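Local coordinates for protein Can2 (Sulfobacillus thermosulfidooxidans, PDB 7BDV) that is a type III CRISPR ancillary nuclease of dual specificity that binds the second messenger cyclic tetra-adenylate through its CARF domains, at residues C16-D20 / G96-A102. Numbering follows the deposited sequence.
Sequences CLLSD and GGTKIMA. With nucleotides of chain E.
Leu17, at the end of inner strand 13-17 of the Rossmann-like CARF domain, packs against the Gly96-Gly97 turn and the start of helix 99-111, where cyclic tetra-adenylate binds. Leu17 CB lies 3.6 Å from Gly96 C and also meets Met101 CE; CG keeps to the same methyl, and Leu17 CD2 reaches the helix backbone, 3.6 Å from Ala102 N. The leucine and the selenomethionine Met101 slide past each other in opposite directions. Met101 bends at chi3 (60°), which turns CE back to Leu17 while Met101 SE faces the adenine of A4 of chain E, 3.9 Å from its C2. Leu17 O sits 3.2 Å from Gly96 CA, a CA-H...O contact that leaves no space for a side chain there, and a water accepts from both Leu17 N and Gly96 N. Further along, Ser19 OG takes a weak but straight bond from Gly97 N and donates to OP1 of A1 of chain E, so one hydroxyl links turn and phosphate. Thr98 caps the helix by accepting from Met101 N, and the helix N-terminus, together with Lys99, would be expected to stabilise the A4 phosphate; that lysine also bonds to Thr95 O and Gly97 O of the second subunit. Lys99 N donates almost linearly (174°) to OP1 of A4, whereas Lys99 NZ donates to OP2 of A4 at 2.8 Å.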
ATOM      1  N   CYS A  16     -18.059  -5.442  19.038  1.00 34.03           N
ATOM      2  CA  CYS A  16     -17.184  -4.777  18.050  1.00 37.70           C
ATOM      3  C   CYS A  16     -17.542  -5.158  16.621  1.00 43.04           C
ATOM      4  O   CYS A  16     -18.181  -6.216  16.364  1.00 37.91           O
ATOM      5  CB  CYS A  16     -15.719  -4.908  18.410  1.00 43.53           C
ATOM      6  SG  CYS A  16     -15.220  -6.583  18.812  1.00 52.11           S
ATOM      7  N   LEU A  17     -17.210  -4.238  15.719  1.00 34.94           N
ATOM      8  CA  LEU A  17     -17.570  -4.326  14.279  1.00 34.06           C
ATOM      9  C   LEU A  17     -16.313  -4.743  13.535  1.00 30.99           C
ATOM     10  O   LEU A  17     -15.373  -3.934  13.525  1.00 32.92           O
ATOM     11  CB  LEU A  17     -18.049  -2.946  13.800  1.00 40.49           C
ATOM     12  CG  LEU A  17     -19.433  -2.508  14.242  1.00 46.33           C
ATOM     13  CD1 LEU A  17     -19.595  -2.594  15.742  1.00 51.79           C
ATOM     14  CD2 LEU A  17     -19.704  -1.088  13.779  1.00 53.72           C
ATOM     15  N   LEU A  18     -16.293  -5.913  12.889  1.00 29.25           N
ATOM     16  CA  LEU A  18     -15.077  -6.434  12.225  1.00 30.64           C
ATOM     17  C   LEU A  18     -14.954  -5.839  10.814  1.00 29.18           C
ATOM     18  O   LEU A  18     -15.971  -5.698  10.114  1.00 34.10           O
ATOM     19  CB  LEU A  18     -15.132  -7.959  12.154  1.00 33.55           C
ATOM     20  CG  LEU A  18     -15.137  -8.661  13.513  1.00 36.83           C
ATOM     21  CD1 LEU A  18     -14.707 -10.115  13.370  1.00 35.46           C
ATOM     22  CD2 LEU A  18     -14.229  -7.963  14.517  1.00 38.57           C
ATOM     23  N   SER A  19     -13.722  -5.615  10.390  1.00 34.24           N
ATOM     24  CA  SER A  19     -13.382  -4.897   9.137  1.00 33.56           C
ATOM     25  C   SER A  19     -11.927  -5.172   8.795  1.00 37.64           C
ATOM     26  O   SER A  19     -11.294  -6.025   9.521  1.00 35.96           O
ATOM     27  CB  SER A  19     -13.699  -3.423   9.296  1.00 33.73           C
ATOM     28  OG  SER A  19     -12.959  -2.830  10.327  1.00 32.28           O
ATOM     29  N   ASP A  20     -11.372  -4.526   7.757  1.00 34.35           N
ATOM     30  CA  ASP A  20      -9.968  -4.781   7.343  1.00 33.60           C
ATOM     31  C   ASP A  20      -9.016  -4.758   8.530  1.00 30.11           C
ATOM     32  O   ASP A  20      -8.080  -5.597   8.526  1.00 36.29           O
ATOM     33  CB  ASP A  20      -9.466  -3.789   6.292  1.00 40.49           C
ATOM     34  CG  ASP A  20     -10.112  -4.001   4.936  1.00 50.10           C
ATOM     35  OD1 ASP A  20     -10.004  -5.137   4.407  1.00 46.28           O
ATOM     36  OD2 ASP A  20     -10.760  -3.043   4.446  1.00 65.69           O
ATOM     37  N   GLY A  96     -14.408  -0.038  14.489  1.00 32.24           N
ATOM     38  CA  GLY A  96     -14.501  -0.912  13.317  1.00 30.40           C
ATOM     39  C   GLY A  96     -15.677  -0.582  12.417  1.00 30.89           C
ATOM     40  O   GLY A  96     -16.526   0.230  12.804  1.00 35.88           O
ATOM     41  N   GLY A  97     -15.693  -1.207  11.249  1.00 29.61           N
ATOM     42  CA  GLY A  97     -16.870  -1.379  10.381  1.00 31.42           C
ATOM     43  C   GLY A  97     -16.947  -0.277   9.341  1.00 37.07           C
ATOM     44  O   GLY A  97     -16.067   0.616   9.331  1.00 36.30           O
ATOM     45  N   THR A  98     -17.967  -0.314   8.508  1.00 40.57           N
ATOM     46  CA  THR A  98     -18.302   0.811   7.599  1.00 38.16           C
ATOM     47  C   THR A  98     -18.859   1.917   8.472  1.00 36.44           C
ATOM     48  O   THR A  98     -19.227   1.647   9.624  1.00 31.72           O
ATOM     49  CB  THR A  98     -19.286   0.380   6.516  1.00 36.06           C
ATOM     50  OG1 THR A  98     -20.482  -0.079   7.173  1.00 39.51           O
ATOM     51  CG2 THR A  98     -18.732  -0.711   5.641  1.00 33.22           C
ATOM     52  N   LYS A  99     -18.991   3.120   7.925  1.00 33.80           N
ATOM     53  CA  LYS A  99     -19.741   4.189   8.613  1.00 29.75           C
ATOM     54  C   LYS A  99     -21.211   3.785   8.800  1.00 29.88           C
ATOM     55  O   LYS A  99     -21.767   4.191   9.794  1.00 33.78           O
ATOM     56  CB  LYS A  99     -19.563   5.513   7.875  1.00 27.82           C
ATOM     57  CG  LYS A  99     -18.140   6.017   7.980  1.00 28.71           C
ATOM     58  CD  LYS A  99     -17.989   7.359   7.383  1.00 30.69           C
ATOM     59  CE  LYS A  99     -16.599   7.869   7.642  1.00 25.84           C
ATOM     60  NZ  LYS A  99     -15.765   7.557   6.483  1.00 32.57           N
ATOM     61  N   ILE A 100     -21.825   3.032   7.900  1.00 33.98           N
ATOM     62  CA  ILE A 100     -23.252   2.612   8.041  1.00 35.62           C
ATOM     63  C   ILE A 100     -23.355   1.718   9.283  1.00 33.04           C
ATOM     64  O   ILE A 100     -24.176   1.972  10.144  1.00 35.47           O
ATOM     65  CB  ILE A 100     -23.771   1.935   6.759  1.00 36.43           C
ATOM     66  CG1 ILE A 100     -23.807   2.858   5.533  1.00 41.09           C
ATOM     67  CG2 ILE A 100     -25.109   1.264   7.002  1.00 34.01           C
ATOM     68  CD1 ILE A 100     -24.114   4.300   5.818  1.00 46.36           C
HETATM   69  N   MSE A 101     -22.499   0.700   9.392  1.00 38.46           N
HETATM   70  CA  MSE A 101     -22.484  -0.201  10.546  1.00 37.16           C
HETATM   71  C   MSE A 101     -22.329   0.624  11.820  1.00 36.96           C
HETATM   72  O   MSE A 101     -23.100   0.487  12.777  1.00 33.83           O
HETATM   73  CB  MSE A 101     -21.330  -1.208  10.412  1.00 38.58           C
HETATM   74  CG  MSE A 101     -21.502  -2.236   9.292  1.00 39.66           C
HETATM   75 SE   MSE A 101     -19.938  -3.317   8.871  1.00 41.19          SE
HETATM   76  CE  MSE A 101     -19.632  -4.231  10.668  1.00 39.31           C
ATOM     77  N   ALA A 102     -21.300   1.494  11.820  1.00 34.29           N
ATOM     78  CA  ALA A 102     -20.939   2.265  12.982  1.00 34.63           C
ATOM     79  C   ALA A 102     -22.052   3.247  13.334  1.00 31.23           C
ATOM     80  O   ALA A 102     -22.341   3.356  14.525  1.00 26.73           O
ATOM     81  CB  ALA A 102     -19.619   2.983  12.770  1.00 37.61           C
TER
ATOM     82  P     A E   4     -16.275   4.047   5.271  1.00 29.61           P
ATOM     83  OP1   A E   4     -17.740   3.835   5.389  1.00 31.96           O
ATOM     84  OP2   A E   4     -15.306   4.872   6.044  1.00 30.18           O
ATOM     85  O5'   A E   4     -15.872   2.509   5.486  1.00 27.41           O
ATOM     86  C5'   A E   4     -14.527   2.116   5.576  1.00 29.78           C
ATOM     87  C4'   A E   4     -14.492   0.943   6.527  1.00 31.59           C
ATOM     88  O4'   A E   4     -15.440  -0.074   6.076  1.00 33.99           O
ATOM     89  C3'   A E   4     -13.137   0.253   6.609  1.00 32.14           C
ATOM     90  O3'   A E   4     -12.880  -0.010   7.997  1.00 35.82           O
ATOM     91  C2'   A E   4     -13.354  -1.004   5.770  1.00 33.96           C
ATOM     92  O2'   A E   4     -12.439  -2.048   6.034  1.00 32.23           O
ATOM     93  C1'   A E   4     -14.802  -1.330   6.121  1.00 31.46           C
ATOM     94  N9    A E   4     -15.482  -2.218   5.204  1.00 36.57           N
ATOM     95  C8    A E   4     -15.549  -2.123   3.809  1.00 38.18           C
ATOM     96  N7    A E   4     -16.271  -3.096   3.283  1.00 36.36           N
ATOM     97  C5    A E   4     -16.674  -3.874   4.369  1.00 38.58           C
ATOM     98  C6    A E   4     -17.430  -5.066   4.465  1.00 40.52           C
ATOM     99  N6    A E   4     -17.930  -5.679   3.403  1.00 37.43           N
ATOM    100  N1    A E   4     -17.635  -5.613   5.700  1.00 35.07           N
ATOM    101  C2    A E   4     -17.087  -4.989   6.753  1.00 41.45           C
ATOM    102  N3    A E   4     -16.368  -3.859   6.785  1.00 41.71           N
ATOM    103  C4    A E   4     -16.183  -3.353   5.548  1.00 38.35           C
ATOM    104  P     A E   1     -11.397  -0.154   8.548  1.00 35.45           P
ATOM    105  OP1   A E   1     -11.113  -1.554   9.061  1.00 38.45           O
ATOM    106  OP2   A E   1     -10.262   0.297   7.643  1.00 29.18           O
ATOM    107  O5'   A E   1     -11.548   0.835   9.783  1.00 33.55           O
ATOM    108  C5'   A E   1     -10.474   0.870  10.718  1.00 30.62           C
ATOM    109  C4'   A E   1     -10.671   2.081  11.570  1.00 30.49           C
ATOM    110  O4'   A E   1      -9.856   1.938  12.751  1.00 28.35           O
ATOM    111  C3'   A E   1     -10.229   3.409  10.947  1.00 31.02           C
ATOM    112  O3'   A E   1     -10.855   4.447  11.639  1.00 28.04           O
ATOM    113  C2'   A E   1      -8.775   3.485  11.374  1.00 30.97           C
ATOM    114  O2'   A E   1      -8.316   4.818  11.342  1.00 31.61           O
ATOM    115  C1'   A E   1      -8.941   3.005  12.818  1.00 27.55           C
ATOM    116  N9    A E   1      -7.801   2.509  13.515  1.00 27.12           N
ATOM    117  C8    A E   1      -7.539   2.746  14.834  1.00 28.36           C
ATOM    118  N7    A E   1      -6.459   2.152  15.256  1.00 28.73           N
ATOM    119  C5    A E   1      -6.003   1.456  14.159  1.00 32.44           C
ATOM    120  C6    A E   1      -4.899   0.614  13.974  1.00 34.45           C
ATOM    121  N6    A E   1      -4.028   0.312  14.928  1.00 38.14           N
ATOM    122  N1    A E   1      -4.750   0.061  12.758  1.00 32.40           N
ATOM    123  C2    A E   1      -5.627   0.355  11.801  1.00 26.89           C
ATOM    124  N3    A E   1      -6.668   1.150  11.842  1.00 29.73           N
ATOM    125  C4    A E   1      -6.829   1.658  13.073  1.00 31.47           C
TER
HETATM  126  O   HOH W   1     -15.645  -1.894  16.180  1.00 27.57           O